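Local coordinates for BH2092 protein (Bacillus halodurans, PDB 3NHV) that is of unknown function but carries a rhodanese-like domain, the fold of sulfurtransferases, consistent with a role in sulfur transfer, at residues 34-42 against 52-61. Numbering follows the deposited sequence.
Sequences IIVVDVRDA and TAISIPGNKI
Asp-38, bonded through its backbone to Ile-54 and Ile-56, sets its carboxylate at the edge of the Arg-40 guanidinium, in the plane of that group. Trp-80 adds a cation-pi contact to the guanidinium. The motif is a beta-alpha-beta crossover of the rhodanese fold. Strand 34-38 leads through helix 42-47 to strand 54-55, its parallel neighbour at the edge of the sheet. Strand 74-78 flanks 34-38 on the other side.

Arg-40 NH1 meets the syn lone pair of Asp-38 OD2 at 3.0 Å, a salt bridge, and also bonds Cys-48 O. The other oxygen, OD1, takes Arg-40 N in an Asx turn. CG of Asp-38 is anti to the backbone N (chi1 -170°), beside the carbonyl carbon, which puts the carboxylate on the side of the chain leading to Arg-40. With an alanine here, Arg-40 would probably lose its charge partner and turn more easily, and the Asx turn would go.

Ile-54 sits between two residues of 34-38: its N gives to Val-36 O (3.0 Å) and its O accepts from Asp-38 N. Ile-56 N then gives to Asp-38 O (3.1 Å). At the start of the pair, one water accepts from Val-36 N and donates to Thr-52 O.

Ile-54 has CG1 between N and the carbonyl carbon (chi1 57°). This brings CD1 near two methyls, Ile-35 CG2 and Val-37 CG2. Val-37 CG1 lies 3.5 Å from Ile-56 CB. On the other sheet face, Val-36 CG1 packs on Ala-53 CB at 3.6 Å. Past the strands, Pro-57 CA makes CA-H...O contacts to Val-39 O and Arg-40 O, and Pro-57 CG lies against Arg-40 O. Gly-58 lies against Val-39 CG1, where a CB would clash, and its N reaches Val-39 O at 2.9 Å, tilted 17° from the carbonyl plane.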
loop_
_atom_site.group_PDB
_atom_site.type_symbol
_atom_site.label_atom_id
_atom_site.label_comp_id
_atom_site.label_asym_id
_atom_site.label_seq_id
_atom_site.Cartn_x
_atom_site.Cartn_y
_atom_site.Cartn_z
ATOM N N ILE B 34 12.871 -19.948 2.198
ATOM C CA ILE B 34 12.225 -19.049 1.246
ATOM C C ILE B 34 13.015 -18.916 -0.050
ATOM O O ILE B 34 14.214 -19.176 -0.094
ATOM C CB ILE B 34 12.044 -17.623 1.820
ATOM C CG1 ILE B 34 13.409 -17.003 2.109
ATOM C CG2 ILE B 34 11.177 -17.668 3.067
ATOM C CD1 ILE B 34 13.348 -15.614 2.711
ATOM N N ILE B 35 12.327 -18.503 -1.105
ATOM C CA ILE B 35 12.953 -18.306 -2.395
ATOM C C ILE B 35 12.503 -16.948 -2.901
ATOM O O ILE B 35 11.371 -16.789 -3.354
ATOM C CB ILE B 35 12.513 -19.387 -3.410
ATOM C CG1 ILE B 35 12.761 -20.782 -2.827
ATOM C CG2 ILE B 35 13.288 -19.218 -4.717
ATOM C CD1 ILE B 35 12.345 -21.911 -3.741
ATOM N N VAL B 36 13.379 -15.960 -2.803
ATOM C CA VAL B 36 13.039 -14.623 -3.257
ATOM C C VAL B 36 13.069 -14.559 -4.782
ATOM O O VAL B 36 14.104 -14.813 -5.401
ATOM C CB VAL B 36 14.023 -13.585 -2.695
ATOM C CG1 VAL B 36 13.517 -12.186 -3.002
ATOM C CG2 VAL B 36 14.197 -13.794 -1.193
ATOM N N VAL B 37 11.933 -14.211 -5.381
ATOM C CA VAL B 37 11.809 -14.116 -6.834
ATOM C C VAL B 37 11.488 -12.694 -7.308
ATOM O O VAL B 37 10.457 -12.120 -6.938
ATOM C CB VAL B 37 10.690 -15.057 -7.365
ATOM C CG1 VAL B 37 10.629 -14.999 -8.893
ATOM C CG2 VAL B 37 10.930 -16.476 -6.899
ATOM N N ASP B 38 12.380 -12.132 -8.124
ATOM C CA ASP B 38 12.189 -10.791 -8.685
ATOM C C ASP B 38 11.332 -11.014 -9.926
ATOM O O ASP B 38 11.741 -11.713 -10.849
ATOM C CB ASP B 38 13.532 -10.176 -9.088
ATOM C CG ASP B 38 13.418 -8.707 -9.457
ATOM O OD1 ASP B 38 12.431 -8.323 -10.120
ATOM O OD2 ASP B 38 14.331 -7.933 -9.094
ATOM N N VAL B 39 10.144 -10.422 -9.932
ATOM C CA VAL B 39 9.186 -10.568 -11.022
ATOM C C VAL B 39 9.261 -9.483 -12.092
ATOM O O VAL B 39 8.577 -9.565 -13.113
ATOM C CB VAL B 39 7.752 -10.584 -10.448
ATOM C CG1 VAL B 39 6.734 -10.554 -11.556
ATOM C CG2 VAL B 39 7.564 -11.819 -9.580
ATOM N N ARG B 40 10.075 -8.461 -11.867
ATOM C CA ARG B 40 10.177 -7.381 -12.844
ATOM C C ARG B 40 10.849 -7.848 -14.135
ATOM O O ARG B 40 11.124 -9.034 -14.325
ATOM C CB ARG B 40 10.982 -6.212 -12.271
ATOM C CG ARG B 40 10.546 -5.732 -10.901
ATOM C CD ARG B 40 11.778 -5.492 -10.036
ATOM N NE ARG B 40 12.451 -4.219 -10.280
ATOM C CZ ARG B 40 13.773 -4.069 -10.257
ATOM N NH1 ARG B 40 14.557 -5.114 -10.025
ATOM N NH2 ARG B 40 14.314 -2.867 -10.425
ATOM N N ASP B 41 11.112 -6.893 -15.020
ATOM C CA ASP B 41 11.771 -7.174 -16.290
ATOM C C ASP B 41 13.194 -7.663 -16.049
ATOM O O ASP B 41 13.885 -7.148 -15.170
ATOM C CB ASP B 41 11.853 -5.916 -17.136
ATOM C CG ASP B 41 12.660 -6.133 -18.389
ATOM O OD1 ASP B 41 12.064 -6.543 -19.411
ATOM O OD2 ASP B 41 13.899 -5.924 -18.348
ATOM N N ALA B 42 13.645 -8.626 -16.849
ATOM C CA ALA B 42 14.998 -9.176 -16.711
ATOM C C ALA B 42 16.083 -8.109 -16.605
ATOM O O ALA B 42 16.946 -8.173 -15.730
ATOM C CB ALA B 42 15.307 -10.096 -17.884
ATOM N N THR B 52 20.262 -12.748 -2.958
ATOM C CA THR B 52 19.714 -14.109 -2.899
ATOM C C THR B 52 18.445 -14.291 -3.729
ATOM O O THR B 52 17.756 -15.296 -3.604
ATOM C CB THR B 52 19.406 -14.567 -1.444
ATOM O OG1 THR B 52 18.206 -13.937 -0.977
ATOM C CG2 THR B 52 20.565 -14.220 -0.516
ATOM N N ALA B 53 18.154 -13.332 -4.597
ATOM C CA ALA B 53 16.956 -13.415 -5.411
ATOM C C ALA B 53 17.208 -13.847 -6.851
ATOM O O ALA B 53 18.143 -13.374 -7.503
ATOM C CB ALA B 53 16.241 -12.075 -5.399
ATOM N N ILE B 54 16.352 -14.736 -7.348
ATOM C CA ILE B 54 16.454 -15.221 -8.718
ATOM C C ILE B 54 15.522 -14.416 -9.612
ATOM O O ILE B 54 14.505 -13.903 -9.149
ATOM C CB ILE B 54 16.042 -16.690 -8.828
ATOM C CG1 ILE B 54 14.621 -16.869 -8.299
ATOM C CG2 ILE B 54 17.017 -17.563 -8.053
ATOM C CD1 ILE B 54 14.146 -18.290 -8.319
ATOM N N SER B 55 15.868 -14.316 -10.893
ATOM C CA SER B 55 15.063 -13.571 -11.847
ATOM C C SER B 55 14.061 -14.436 -12.596
ATOM O O SER B 55 14.434 -15.388 -13.272
ATOM C CB SER B 55 15.956 -12.869 -12.865
ATOM O OG SER B 55 15.181 -12.354 -13.934
ATOM N N ILE B 56 12.783 -14.097 -12.474
ATOM C CA ILE B 56 11.732 -14.831 -13.165
ATOM C C ILE B 56 10.621 -13.839 -13.501
ATOM O O ILE B 56 9.641 -13.732 -12.766
ATOM C CB ILE B 56 11.124 -15.941 -12.278
ATOM C CG1 ILE B 56 12.221 -16.846 -11.701
ATOM C CG2 ILE B 56 10.116 -16.744 -13.088
ATOM C CD1 ILE B 56 12.936 -17.725 -12.714
ATOM N N PRO B 57 10.762 -13.091 -14.609
ATOM C CA PRO B 57 9.742 -12.110 -15.010
ATOM C C PRO B 57 8.319 -12.662 -14.907
ATOM O O PRO B 57 8.060 -13.806 -15.280
ATOM C CB PRO B 57 10.134 -11.777 -16.443
ATOM C CG PRO B 57 11.635 -11.852 -16.387
ATOM C CD PRO B 57 11.867 -13.128 -15.583
ATOM N N GLY B 58 7.399 -11.842 -14.403
ATOM C CA GLY B 58 6.016 -12.270 -14.242
ATOM C C GLY B 58 5.367 -12.916 -15.453
ATOM O O GLY B 58 4.742 -13.971 -15.343
ATOM N N ASN B 59 5.505 -12.282 -16.612
ATOM C CA ASN B 59 4.918 -12.815 -17.832
ATOM C C ASN B 59 5.583 -14.126 -18.260
ATOM O O ASN B 59 5.055 -14.841 -19.114
ATOM C CB ASN B 59 5.014 -11.776 -18.954
ATOM C CG ASN B 59 6.421 -11.244 -19.134
ATOM O OD1 ASN B 59 7.350 -11.999 -19.435
ATOM N ND2 ASN B 59 6.589 -9.937 -18.941
ATOM N N LYS B 60 6.728 -14.450 -17.660
ATOM C CA LYS B 60 7.440 -15.685 -18.002
ATOM C C LYS B 60 7.340 -16.765 -16.923
ATOM O O LYS B 60 8.160 -17.681 -16.888
ATOM C CB LYS B 60 8.922 -15.386 -18.284
ATOM C CG LYS B 60 9.166 -14.488 -19.496
ATOM C CD LYS B 60 8.943 -15.251 -20.796
ATOM C CE LYS B 60 8.755 -14.317 -21.994
ATOM N NZ LYS B 60 7.379 -13.705 -22.059
ATOM N N ILE B 61 6.339 -16.664 -16.048
ATOM C CA ILE B 61 6.154 -17.647 -14.975
ATOM C C ILE B 61 5.274 -18.814 -15.414
ATOM O O ILE B 61 4.134 -18.622 -15.838
ATOM C CB ILE B 61 5.504 -17.009 -13.734
ATOM C CG1 ILE B 61 6.422 -15.932 -13.163
ATOM C CG2 ILE B 61 5.217 -18.074 -12.687
ATOM C CD1 ILE B 61 5.850 -15.232 -11.946
HETATM O O HOH W 1 16.022 -16.960 -2.633
#